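Local coordinates for pectate lyase (Bacillus, PDB 3VMV), which probably cleaves pectate (polygalacturonate) by beta-elimination, as a secreted polysaccharide lyase of family 1 built on a parallel beta-helix, at residues I165-S168 and W169-F172; I35-R38 and S39-N42; N282-V285 and N286-N289; G54-T57 and Q58-P62; Q305-S308 and A309-K313. All coordinates share one frame; numbering follows the deposited sequence.

Contact 1 of 5, residues I165-S168 and W169-F172; sequences ITVS and WNKF
Ser168 OG is gripped by two groups of the preceding coil, Asp135 OD1 and Trp133 NE1, and just beyond it the chain turns a corner of roughly a right angle, so that the Asn170 side chain reaches back along Ser168. Between them Trp169 adopts a left-handed backbone conformation, and this makes the corner. Ser168 O lies 3.1 Å from Asn170 N, but the angle is too poor for a hydrogen bond; the polar groups of Asn170 look to adjacent coils instead. Its OD1 accepts from Asn137 N, its ND2 donates to Ile134 O, and its backbone N donates to Asn199 OD1. This is an asparagine ladder, a hallmark of pectate lyase beta-helices, and asparagine suits it because one short amide both accepts and donates. On the inner side of the corner, Val167 CG1 lies anti to its own backbone N (chi1 176°). That torsion brings the methyl within 3.3 Å of Asn170 ND2 and to 3.9 Å from Phe172 CZ, at the edge of the ring, so two apolar groups close the inner angle. Strand 165-175 runs between strands 132-135 and 192-197. Phe172 meets Phe139 in the interior, whereas Trp169 stacks with His136 and His198.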
loop_
_atom_site.group_PDB
_atom_site.type_symbol
_atom_site.label_atom_id
_atom_site.label_comp_id
_atom_site.label_asym_id
_atom_site.label_seq_id
_atom_site.Cartn_x
_atom_site.Cartn_y
_atom_site.Cartn_z
ATOM N N ILE A 165 -8.644 2.615 -3.602
ATOM C CA ILE A 165 -7.685 2.532 -2.505
ATOM C C ILE A 165 -6.695 3.675 -2.670
ATOM O O ILE A 165 -6.240 3.918 -3.801
ATOM C CB ILE A 165 -6.948 1.202 -2.568
ATOM C CG1 ILE A 165 -7.975 0.067 -2.669
ATOM C CG2 ILE A 165 -5.990 1.053 -1.357
ATOM C CD1 ILE A 165 -7.408 -1.300 -2.759
ATOM N N THR A 166 -6.404 4.394 -1.579
ATOM C CA THR A 166 -5.368 5.433 -1.604
ATOM C C THR A 166 -4.316 5.130 -0.570
ATOM O O THR A 166 -4.652 4.892 0.588
ATOM C CB THR A 166 -5.962 6.804 -1.345
ATOM O OG1 THR A 166 -6.765 7.193 -2.462
ATOM C CG2 THR A 166 -4.862 7.868 -1.190
ATOM N N VAL A 167 -3.065 5.157 -1.006
ATOM C CA VAL A 167 -1.905 4.891 -0.184
ATOM C C VAL A 167 -1.100 6.192 -0.218
ATOM O O VAL A 167 -0.524 6.540 -1.263
ATOM C CB VAL A 167 -1.102 3.775 -0.829
ATOM C CG1 VAL A 167 0.218 3.485 -0.080
ATOM C CG2 VAL A 167 -1.980 2.500 -0.884
ATOM N N SER A 168 -1.089 6.884 0.903
ATOM C CA SER A 168 -0.533 8.239 0.943
ATOM C C SER A 168 0.351 8.485 2.142
ATOM O O SER A 168 0.078 8.033 3.248
ATOM C CB SER A 168 -1.691 9.250 0.908
ATOM O OG SER A 168 -2.582 9.085 1.999
ATOM N N TRP A 169 1.399 9.282 1.934
ATOM C CA TRP A 169 2.207 9.791 3.057
ATOM C C TRP A 169 2.878 8.717 3.910
ATOM O O TRP A 169 3.167 8.955 5.066
ATOM C CB TRP A 169 1.392 10.749 3.964
ATOM C CG TRP A 169 0.961 11.992 3.187
ATOM C CD1 TRP A 169 -0.305 12.279 2.716
ATOM C CD2 TRP A 169 1.792 13.126 2.863
ATOM N NE1 TRP A 169 -0.295 13.537 2.122
ATOM C CE2 TRP A 169 0.971 14.060 2.178
ATOM C CE3 TRP A 169 3.147 13.430 3.071
ATOM C CZ2 TRP A 169 1.466 15.298 1.698
ATOM C CZ3 TRP A 169 3.633 14.675 2.608
ATOM C CH2 TRP A 169 2.773 15.577 1.926
ATOM N N ASN A 170 3.122 7.537 3.336
ATOM C CA ASN A 170 3.739 6.471 4.112
ATOM C C ASN A 170 5.204 6.374 3.822
ATOM O O ASN A 170 5.677 6.872 2.793
ATOM C CB ASN A 170 3.125 5.112 3.726
ATOM C CG ASN A 170 1.611 5.076 3.886
ATOM O OD1 ASN A 170 1.108 4.991 5.008
ATOM N ND2 ASN A 170 0.875 5.057 2.753
ATOM N N LYS A 171 5.941 5.710 4.699
ATOM C CA LYS A 171 7.326 5.326 4.357
ATOM C C LYS A 171 7.341 3.817 4.164
ATOM O O LYS A 171 6.755 3.089 4.961
ATOM C CB LYS A 171 8.283 5.684 5.473
ATOM C CG LYS A 171 8.354 7.203 5.743
ATOM C CD LYS A 171 9.451 7.489 6.787
ATOM C CE LYS A 171 9.624 9.009 6.976
ATOM N NZ LYS A 171 10.756 9.271 7.928
ATOM N N PHE A 172 7.948 3.375 3.056
ATOM C CA PHE A 172 8.187 1.952 2.777
ATOM C C PHE A 172 9.710 1.845 2.661
ATOM O O PHE A 172 10.310 2.456 1.770
ATOM C CB PHE A 172 7.619 1.584 1.397
ATOM C CG PHE A 172 6.118 1.577 1.301
ATOM C CD1 PHE A 172 5.423 0.362 1.379
ATOM C CD2 PHE A 172 5.392 2.764 1.139
ATOM C CE1 PHE A 172 4.044 0.299 1.267
ATOM C CE2 PHE A 172 4.013 2.718 1.021
ATOM C CZ PHE A 172 3.321 1.473 1.110
#

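Contact 2 of 5, residues I35-R38 and S39-N42; sequences IDNR and SRSN
Ser41 and Arg38 meet where helix 28-40, which connects the parallel strands 21-25 and 48-52 at one end of the beta-helix, runs out into a loop. Arg38 O takes two bonds from the one serine. Ser41 OG reaches it at 2.7 Å, in the carbonyl plane and on a lone pair, while Ser41 N, 3.0 Å from Arg38 O, comes from above that plane. With OG set between the backbone N and the carbonyl carbon (chi1 79°), the hydroxyl turns back toward the helix, and it also bonds to Asn43 N. Serine fits here because its short hydroxyl can serve both a carbonyl behind it and an amide ahead. Upstream, ordinary helical bonds satisfy Ile35 O, from Ser39 N at 3.0 Å, and Asp36 O, from Arg40 N at the same distance; a weaker bond joins Arg40 N to Asn37 O. Other polar side chains are satisfied by residues outside the turn. Arg38 turns toward the beta-helix, giving NH1 to Glu46 O and NH2 to Lys79 O, and Ser39 OG bonds to His71 ND1. Asp36 OD1 bonds to Gln32 NE2 one turn earlier. Arg40, extended on the outer side, lies alongside Asp36, pointing the same way. The carboxylate and guanidinium planes stand 75° apart and no N-H is aimed at the carboxylate, so the charges merely neighbour each other, with Asp36 OD2 4.2 Å from Arg40 NH2.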
loop_
_atom_site.group_PDB
_atom_site.type_symbol
_atom_site.label_atom_id
_atom_site.label_comp_id
_atom_site.label_asym_id
_atom_site.label_seq_id
_atom_site.Cartn_x
_atom_site.Cartn_y
_atom_site.Cartn_z
ATOM N N ILE A 35 -13.132 -5.935 17.062
ATOM C CA ILE A 35 -13.662 -6.207 15.738
ATOM C C ILE A 35 -14.737 -7.287 15.801
ATOM O O ILE A 35 -15.815 -7.122 15.242
ATOM C CB ILE A 35 -12.532 -6.649 14.794
ATOM C CG1 ILE A 35 -11.603 -5.452 14.536
ATOM C CG2 ILE A 35 -13.109 -7.274 13.513
ATOM C CD1 ILE A 35 -10.251 -5.831 13.939
ATOM N N ASP A 36 -14.433 -8.395 16.477
ATOM C CA ASP A 36 -15.338 -9.549 16.479
ATOM C C ASP A 36 -16.583 -9.254 17.314
ATOM O O ASP A 36 -17.697 -9.606 16.910
ATOM C CB ASP A 36 -14.628 -10.790 17.018
ATOM C CG ASP A 36 -13.471 -11.262 16.109
ATOM O OD1 ASP A 36 -13.262 -10.714 14.994
ATOM O OD2 ASP A 36 -12.768 -12.199 16.526
ATOM N N ASN A 37 -16.400 -8.599 18.458
ATOM C CA ASN A 37 -17.535 -8.254 19.294
ATOM C C ASN A 37 -18.484 -7.335 18.536
ATOM O O ASN A 37 -19.708 -7.502 18.595
ATOM C CB ASN A 37 -17.075 -7.571 20.578
ATOM C CG ASN A 37 -16.446 -8.535 21.567
ATOM O OD1 ASN A 37 -16.543 -9.747 21.429
ATOM N ND2 ASN A 37 -15.821 -7.979 22.603
ATOM N N ARG A 38 -17.937 -6.358 17.821
ATOM C CA ARG A 38 -18.810 -5.491 17.049
ATOM C C ARG A 38 -19.548 -6.283 15.975
ATOM O O ARG A 38 -20.738 -6.086 15.735
ATOM C CB ARG A 38 -18.056 -4.309 16.433
ATOM C CG ARG A 38 -19.019 -3.348 15.730
ATOM C CD ARG A 38 -18.277 -2.258 14.974
ATOM N NE ARG A 38 -17.605 -2.849 13.807
ATOM C CZ ARG A 38 -17.335 -2.225 12.682
ATOM N NH1 ARG A 38 -17.599 -0.922 12.549
ATOM N NH2 ARG A 38 -16.764 -2.920 11.695
ATOM N N SER A 39 -18.829 -7.192 15.319
ATOM C CA SER A 39 -19.405 -7.954 14.221
ATOM C C SER A 39 -20.603 -8.791 14.701
ATOM O O SER A 39 -21.554 -8.986 13.960
ATOM C CB SER A 39 -18.323 -8.812 13.562
ATOM O OG SER A 39 -18.813 -9.453 12.383
ATOM N N ARG A 40 -20.565 -9.228 15.955
ATOM C CA ARG A 40 -21.606 -10.088 16.519
ATOM C C ARG A 40 -22.736 -9.272 17.162
ATOM O O ARG A 40 -23.722 -9.841 17.607
ATOM C CB ARG A 40 -20.994 -11.010 17.573
ATOM C CG ARG A 40 -20.135 -12.109 16.985
ATOM C CD ARG A 40 -19.640 -13.049 18.077
ATOM N NE ARG A 40 -18.451 -13.786 17.644
ATOM C CZ ARG A 40 -17.232 -13.579 18.141
ATOM N NH1 ARG A 40 -17.047 -12.674 19.101
ATOM N NH2 ARG A 40 -16.204 -14.285 17.693
ATOM N N SER A 41 -22.570 -7.947 17.235
ATOM C CA SER A 41 -23.525 -7.067 17.918
ATOM C C SER A 41 -24.777 -6.785 17.086
ATOM O O SER A 41 -24.855 -7.196 15.913
ATOM C CB SER A 41 -22.838 -5.742 18.243
ATOM O OG SER A 41 -22.792 -4.917 17.095
ATOM N N ASN A 42 -25.720 -6.043 17.676
ATOM C CA ASN A 42 -26.936 -5.671 16.948
ATOM C C ASN A 42 -26.681 -4.577 15.919
ATOM O O ASN A 42 -27.571 -4.219 15.146
ATOM C CB ASN A 42 -28.048 -5.214 17.902
ATOM C CG ASN A 42 -28.590 -6.341 18.746
ATOM O OD1 ASN A 42 -28.774 -7.459 18.268
ATOM N ND2 ASN A 42 -28.855 -6.050 20.012
#

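Contact 3 of 5, residues N282-V285 and N286-N289; sequences NVFV and NTPN
Strand 283-285 runs parallel to strand 245-249 in a late coil of the beta-helix, and the chain leaving it folds back over Phe284. The reversal starts at Asn286, whose backbone is left-handed, a shape that asparagine tolerates better than most residues. Thr287 comes next and turns its hydroxyl to the strand end: Thr287 OG1 donates to Val285 O at 3.0 Å, from above the carbonyl plane rather than along a lone pair. The same hydroxyl bonds to Val249 N of the adjoining strand. Threonine suits the place because its other branch is apolar, and Thr287 CG2 reaches Phe284 CD1 at 3.8 Å. Asn289 then lies over one face of the Phe284 ring. Its CB makes a CH-pi contact, 3.8 Å from the ring centroid and 21° off the normal, displaced toward the rim. The amide continues almost flat along the ring, the two planes only 11° apart, and Asn289 ND2 comes within 3.5 Å of Phe284 CB. What holds the amide there is a bond within the loop: Asn289 ND2 donates to Thr287 O at 2.9 Å, nearly straight at 173°, with the acceptor in the amide plane. Phe284 also meets the ring of Phe246 and touches Pro264. One N-H of Asn289 ND2 is thus spent on Thr287 O, and that single polar bond fixes the rotation of the amide, holding it nearly parallel to the ring while CB lies against the aromatic face.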
loop_
_atom_site.group_PDB
_atom_site.type_symbol
_atom_site.label_atom_id
_atom_site.label_comp_id
_atom_site.label_asym_id
_atom_site.label_seq_id
_atom_site.Cartn_x
_atom_site.Cartn_y
_atom_site.Cartn_z
ATOM N N ASN A 282 8.237 13.779 -14.181
ATOM C CA ASN A 282 9.122 13.107 -13.235
ATOM C C ASN A 282 10.557 13.647 -13.288
ATOM O O ASN A 282 10.990 14.173 -14.307
ATOM C CB ASN A 282 9.114 11.610 -13.503
ATOM C CG ASN A 282 7.719 11.013 -13.347
ATOM O OD1 ASN A 282 7.208 10.930 -12.241
ATOM N ND2 ASN A 282 7.097 10.611 -14.463
ATOM N N VAL A 283 11.252 13.558 -12.157
ATOM C CA VAL A 283 12.658 13.915 -12.080
ATOM C C VAL A 283 13.428 12.633 -11.813
ATOM O O VAL A 283 13.124 11.917 -10.859
ATOM C CB VAL A 283 12.901 14.972 -11.005
ATOM C CG1 VAL A 283 14.410 15.132 -10.737
ATOM C CG2 VAL A 283 12.279 16.324 -11.448
ATOM N N PHE A 284 14.399 12.350 -12.680
ATOM C CA PHE A 284 15.195 11.130 -12.577
ATOM C C PHE A 284 16.654 11.508 -12.323
ATOM O O PHE A 284 17.299 12.113 -13.193
ATOM C CB PHE A 284 15.112 10.362 -13.916
ATOM C CG PHE A 284 13.712 9.962 -14.312
ATOM C CD1 PHE A 284 13.073 8.879 -13.699
ATOM C CD2 PHE A 284 13.073 10.607 -15.369
ATOM C CE1 PHE A 284 11.789 8.478 -14.080
ATOM C CE2 PHE A 284 11.787 10.214 -15.762
ATOM C CZ PHE A 284 11.158 9.156 -15.114
ATOM N N VAL A 285 17.167 11.164 -11.133
ATOM C CA VAL A 285 18.565 11.424 -10.855
ATOM C C VAL A 285 19.269 10.077 -10.709
ATOM O O VAL A 285 18.855 9.237 -9.903
ATOM C CB VAL A 285 18.698 12.202 -9.537
ATOM C CG1 VAL A 285 20.141 12.501 -9.204
ATOM C CG2 VAL A 285 17.877 13.503 -9.615
ATOM N N ASN A 286 20.316 9.890 -11.494
ATOM C CA ASN A 286 21.089 8.623 -11.499
ATOM C C ASN A 286 20.119 7.450 -11.629
ATOM O O ASN A 286 20.220 6.434 -10.918
ATOM C CB ASN A 286 22.015 8.494 -10.255
ATOM C CG ASN A 286 23.181 9.457 -10.322
ATOM O OD1 ASN A 286 23.341 10.184 -11.311
ATOM N ND2 ASN A 286 24.016 9.468 -9.285
ATOM N N THR A 287 19.137 7.623 -12.512
ATOM C CA THR A 287 18.090 6.635 -12.712
ATOM C C THR A 287 17.848 6.474 -14.203
ATOM O O THR A 287 17.567 7.468 -14.882
ATOM C CB THR A 287 16.793 7.166 -12.074
ATOM O OG1 THR A 287 16.896 7.131 -10.635
ATOM C CG2 THR A 287 15.578 6.286 -12.453
ATOM N N PRO A 288 17.987 5.247 -14.736
ATOM C CA PRO A 288 17.849 5.067 -16.194
ATOM C C PRO A 288 16.496 5.597 -16.669
ATOM O O PRO A 288 15.459 5.247 -16.088
ATOM C CB PRO A 288 17.841 3.542 -16.363
ATOM C CG PRO A 288 18.575 3.022 -15.187
ATOM C CD PRO A 288 18.308 3.986 -14.041
ATOM N N ASN A 289 16.499 6.439 -17.708
ATOM C CA ASN A 289 15.222 6.970 -18.139
ATOM C C ASN A 289 15.133 7.363 -19.611
ATOM O O ASN A 289 14.008 7.520 -20.135
ATOM C CB ASN A 289 14.814 8.178 -17.282
ATOM C CG ASN A 289 15.691 9.385 -17.523
ATOM O OD1 ASN A 289 15.345 10.273 -18.301
ATOM N ND2 ASN A 289 16.826 9.438 -16.844
#

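Contact 4 of 5, residues G54-T57 and Q58-P62; sequences GTIT and QGNSP
Asn60 reaches back along strand 55-57 with both ends of its amide, and its first torsion explains how. CG stands between the backbone N and the carbonyl carbon (chi1 68°), which lays the amide beside the strand. Asn60 ND2 donates to Thr55 O at 2.9 Å, in the carbonyl plane, while Thr57 N donates to Asn60 OD1 at 2.9 Å from above the amide plane. That oxygen also accepts from Gly28 N. Asparagine is apt because its amide imitates a piece of backbone, meeting the carbonyl of one residue and the N-H of the second after it. Thr57 takes the same kind of rotamer (chi1 61°), which swings OG1 forward over the type I turn Gln58-Ser61 to accept from Asn60 N at 3.0 Å, a donor shared weakly with Thr57 O. Ser61 sends its hydroxyl back to the strand, donating from OG to Thr57 O, 2.7 Å away. The same OG brushes Ile56 CG2 at 3.7 Å, and the Ile56 side chain also packs on Ile31 and Ile66. Three short polar side chains therefore bond Thr55 O, Thr57 N, Thr57 O and Asn60 N, tying the type I turn to the strand before it.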
loop_
_atom_site.group_PDB
_atom_site.type_symbol
_atom_site.label_atom_id
_atom_site.label_comp_id
_atom_site.label_asym_id
_atom_site.label_seq_id
_atom_site.Cartn_x
_atom_site.Cartn_y
_atom_site.Cartn_z
ATOM N N GLY A 54 -0.042 0.814 21.980
ATOM C CA GLY A 54 0.936 -0.125 22.483
ATOM C C GLY A 54 1.453 -0.944 21.338
ATOM O O GLY A 54 0.988 -0.773 20.215
ATOM N N THR A 55 2.414 -1.826 21.605
ATOM C CA THR A 55 3.017 -2.634 20.541
ATOM C C THR A 55 2.280 -3.967 20.388
ATOM O O THR A 55 2.203 -4.762 21.322
ATOM C CB THR A 55 4.502 -2.867 20.816
ATOM O OG1 THR A 55 5.170 -1.590 20.847
ATOM C CG2 THR A 55 5.156 -3.713 19.708
ATOM N N ILE A 56 1.668 -4.126 19.222
ATOM C CA ILE A 56 0.914 -5.324 18.858
ATOM C C ILE A 56 1.870 -6.385 18.314
ATOM O O ILE A 56 2.750 -6.073 17.527
ATOM C CB ILE A 56 -0.089 -4.947 17.764
ATOM C CG1 ILE A 56 -0.831 -3.652 18.108
ATOM C CG2 ILE A 56 -1.027 -6.123 17.442
ATOM C CD1 ILE A 56 -1.524 -3.701 19.501
ATOM N N THR A 57 1.728 -7.635 18.747
ATOM C CA THR A 57 2.753 -8.643 18.446
ATOM C C THR A 57 2.070 -9.967 18.218
ATOM O O THR A 57 0.911 -10.126 18.584
ATOM C CB THR A 57 3.736 -8.859 19.648
ATOM O OG1 THR A 57 3.018 -9.334 20.799
ATOM C CG2 THR A 57 4.480 -7.583 20.018
ATOM N N GLN A 58 2.812 -10.953 17.727
ATOM C CA GLN A 58 2.280 -12.316 17.707
ATOM C C GLN A 58 1.912 -12.788 19.121
ATOM O O GLN A 58 0.858 -13.406 19.335
ATOM C CB GLN A 58 3.320 -13.277 17.087
ATOM C CG GLN A 58 3.579 -13.026 15.614
ATOM C CD GLN A 58 2.393 -13.389 14.759
ATOM O OE1 GLN A 58 1.614 -14.281 15.113
ATOM N NE2 GLN A 58 2.257 -12.725 13.621
ATOM N N GLY A 59 2.787 -12.515 20.088
ATOM C CA GLY A 59 2.592 -12.975 21.447
ATOM C C GLY A 59 1.338 -12.414 22.109
ATOM O O GLY A 59 0.767 -13.073 22.975
ATOM N N ASN A 60 0.902 -11.210 21.704
ATOM C CA ASN A 60 -0.290 -10.644 22.356
ATOM C C ASN A 60 -1.550 -10.624 21.479
ATOM O O ASN A 60 -2.530 -9.961 21.816
ATOM C CB ASN A 60 -0.018 -9.264 23.029
ATOM C CG ASN A 60 0.286 -8.136 22.023
ATOM O OD1 ASN A 60 -0.198 -8.118 20.879
ATOM N ND2 ASN A 60 1.056 -7.133 22.512
ATOM N N SER A 61 -1.508 -11.386 20.382
ATOM C CA SER A 61 -2.620 -11.491 19.412
ATOM C C SER A 61 -3.063 -12.936 19.303
ATOM O O SER A 61 -2.235 -13.851 19.406
ATOM C CB SER A 61 -2.176 -11.019 18.021
ATOM O OG SER A 61 -1.720 -9.669 18.129
ATOM N N PRO A 62 -4.356 -13.140 19.101
ATOM C CA PRO A 62 -4.906 -14.505 19.133
ATOM C C PRO A 62 -4.817 -15.244 17.793
ATOM O O PRO A 62 -4.984 -16.469 17.802
ATOM C CB PRO A 62 -6.370 -14.275 19.498
ATOM C CG PRO A 62 -6.679 -12.913 18.886
ATOM C CD PRO A 62 -5.413 -12.105 19.070
#

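Contact 5 of 5, residues Q305-S308 and A309-K313; sequences QVQS and ATQAK
Ser308 and Gln311 face each other across the start of helix 309-319 and exchange reciprocal bonds, a capping box with Ser308 as the N-cap. The serine hydroxyl, set between its backbone N and carbonyl carbon (chi1 70°), points into the first turn and accepts from Gln311 N at 3.0 Å. In return the Gln311 side chain runs back past the hydroxyl, extended beyond CG, until Gln311 OE1 accepts from Ser308 N at 2.9 Å; the donor stands well above the plane of the amide. Serine is a favoured N-cap since its hydroxyl is short enough to reach an amide of the same turn, and glutamine has the length to answer it. Gln307 lies next to this pair, its amide plane inclined 30° to that of Gln311. Gln307 CB sits 3.7 Å from Gln311 OE1, and the far end passes along the helix, with Gln307 OE1 3.4 Å from Ala312 CA. Its polar tip is held by His198 NE2 at OE1 and by Ser315 OG at NE2. Alanine suits position 312 because its lone methyl lets the Gln307 amide lie close to the backbone, and Ala312 N begins the regular helical bonding, to Ser308 O at 2.8 Å. A water bonds to Ser308 OG and weakly to Thr310 OG1. The box thus satisfies Gln311 N, one of the first-turn N-H groups that lack a carbonyl one full turn earlier in the helix, and ties down the N-H of the cap residue itself.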
loop_
_atom_site.group_PDB
_atom_site.type_symbol
_atom_site.label_atom_id
_atom_site.label_comp_id
_atom_site.label_asym_id
_atom_site.label_seq_id
_atom_site.Cartn_x
_atom_site.Cartn_y
_atom_site.Cartn_z
ATOM N N GLN A 305 -4.749 17.706 -6.327
ATOM C CA GLN A 305 -3.718 18.739 -6.316
ATOM C C GLN A 305 -2.388 18.062 -6.404
ATOM O O GLN A 305 -2.166 17.060 -5.678
ATOM C CB GLN A 305 -3.823 19.524 -5.010
ATOM C CG GLN A 305 -5.064 20.361 -4.957
ATOM C CD GLN A 305 -4.970 21.557 -5.869
ATOM O OE1 GLN A 305 -3.958 22.268 -5.882
ATOM N NE2 GLN A 305 -6.027 21.793 -6.649
ATOM N N VAL A 306 -1.513 18.590 -7.249
ATOM C CA VAL A 306 -0.210 17.944 -7.470
ATOM C C VAL A 306 0.904 18.977 -7.426
ATOM O O VAL A 306 0.831 20.035 -8.056
ATOM C CB VAL A 306 -0.230 17.099 -8.766
ATOM C CG1 VAL A 306 -0.536 17.951 -10.009
ATOM C CG2 VAL A 306 1.106 16.358 -8.949
ATOM N N GLN A 307 1.912 18.701 -6.603
ATOM C CA GLN A 307 3.111 19.555 -6.507
ATOM C C GLN A 307 4.106 19.237 -7.613
ATOM O O GLN A 307 3.984 18.239 -8.303
ATOM C CB GLN A 307 3.804 19.289 -5.174
ATOM C CG GLN A 307 2.955 19.559 -3.945
ATOM C CD GLN A 307 3.773 19.244 -2.696
ATOM O OE1 GLN A 307 4.038 18.088 -2.403
ATOM N NE2 GLN A 307 4.303 20.267 -2.075
ATOM N N SER A 308 5.125 20.082 -7.783
ATOM C CA SER A 308 6.221 19.662 -8.643
ATOM C C SER A 308 6.951 18.486 -7.976
ATOM O O SER A 308 6.793 18.239 -6.771
ATOM C CB SER A 308 7.199 20.816 -8.838
ATOM O OG SER A 308 7.918 21.080 -7.632
ATOM N N ALA A 309 7.741 17.770 -8.761
ATOM C CA ALA A 309 8.503 16.644 -8.209
ATOM C C ALA A 309 9.426 17.101 -7.098
ATOM O O ALA A 309 9.587 16.382 -6.103
ATOM C CB ALA A 309 9.307 15.956 -9.326
ATOM N N THR A 310 10.064 18.250 -7.244
ATOM C CA THR A 310 11.013 18.671 -6.213
ATOM C C THR A 310 10.312 19.191 -4.982
ATOM O O THR A 310 10.796 19.000 -3.869
ATOM C CB THR A 310 12.013 19.698 -6.749
ATOM O OG1 THR A 310 11.296 20.824 -7.299
ATOM C CG2 THR A 310 12.908 19.063 -7.837
ATOM N N GLN A 311 9.145 19.820 -5.149
ATOM C CA GLN A 311 8.380 20.212 -3.975
ATOM C C GLN A 311 7.902 18.970 -3.261
ATOM O O GLN A 311 7.910 18.915 -2.020
ATOM C CB GLN A 311 7.165 21.018 -4.418
ATOM C CG GLN A 311 7.515 22.432 -4.880
ATOM C CD GLN A 311 6.410 23.077 -5.738
ATOM O OE1 GLN A 311 5.394 22.450 -6.088
ATOM N NE2 GLN A 311 6.623 24.342 -6.094
ATOM N N ALA A 312 7.475 17.973 -4.022
ATOM C CA ALA A 312 7.047 16.740 -3.389
ATOM C C ALA A 312 8.165 16.054 -2.624
ATOM O O ALA A 312 7.937 15.532 -1.526
ATOM C CB ALA A 312 6.451 15.807 -4.420
ATOM N N LYS A 313 9.360 16.039 -3.204
ATOM C CA LYS A 313 10.477 15.406 -2.503
ATOM C C LYS A 313 10.635 16.027 -1.108
ATOM O O LYS A 313 10.754 15.300 -0.120
ATOM C CB LYS A 313 11.739 15.563 -3.336
ATOM C CG LYS A 313 13.022 15.137 -2.604
ATOM C CD LYS A 313 14.201 15.547 -3.449
ATOM C CE LYS A 313 15.527 15.046 -2.861
ATOM N NZ LYS A 313 15.905 15.893 -1.699
HETATM O O HOH W 1 9.299 23.256 -8.612
#

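How the contacts relate
The five contacts spread along the beta-helix. Contacts 2 and 4 lie toward one end, about 20 Å apart between centres and about 7 Å between nearest atoms; contact 4 packs on the same helix 28-40 whose C-terminal end forms contact 2. Contacts 3 and 5 lie toward the opposite end and touch directly, Val283 CG2 meeting Ala309 CB at 3.7 Å; contacts 2 and 3 are about 50 Å apart between centres. Contact 1 is the central one, and its nearest atoms come within about 5 Å of contact 5. His198 is shared by the two. Contacts 1 and 3 share a device: Asn282 bonds to Asn244 N just as Asn170 bonds to Asn137 N.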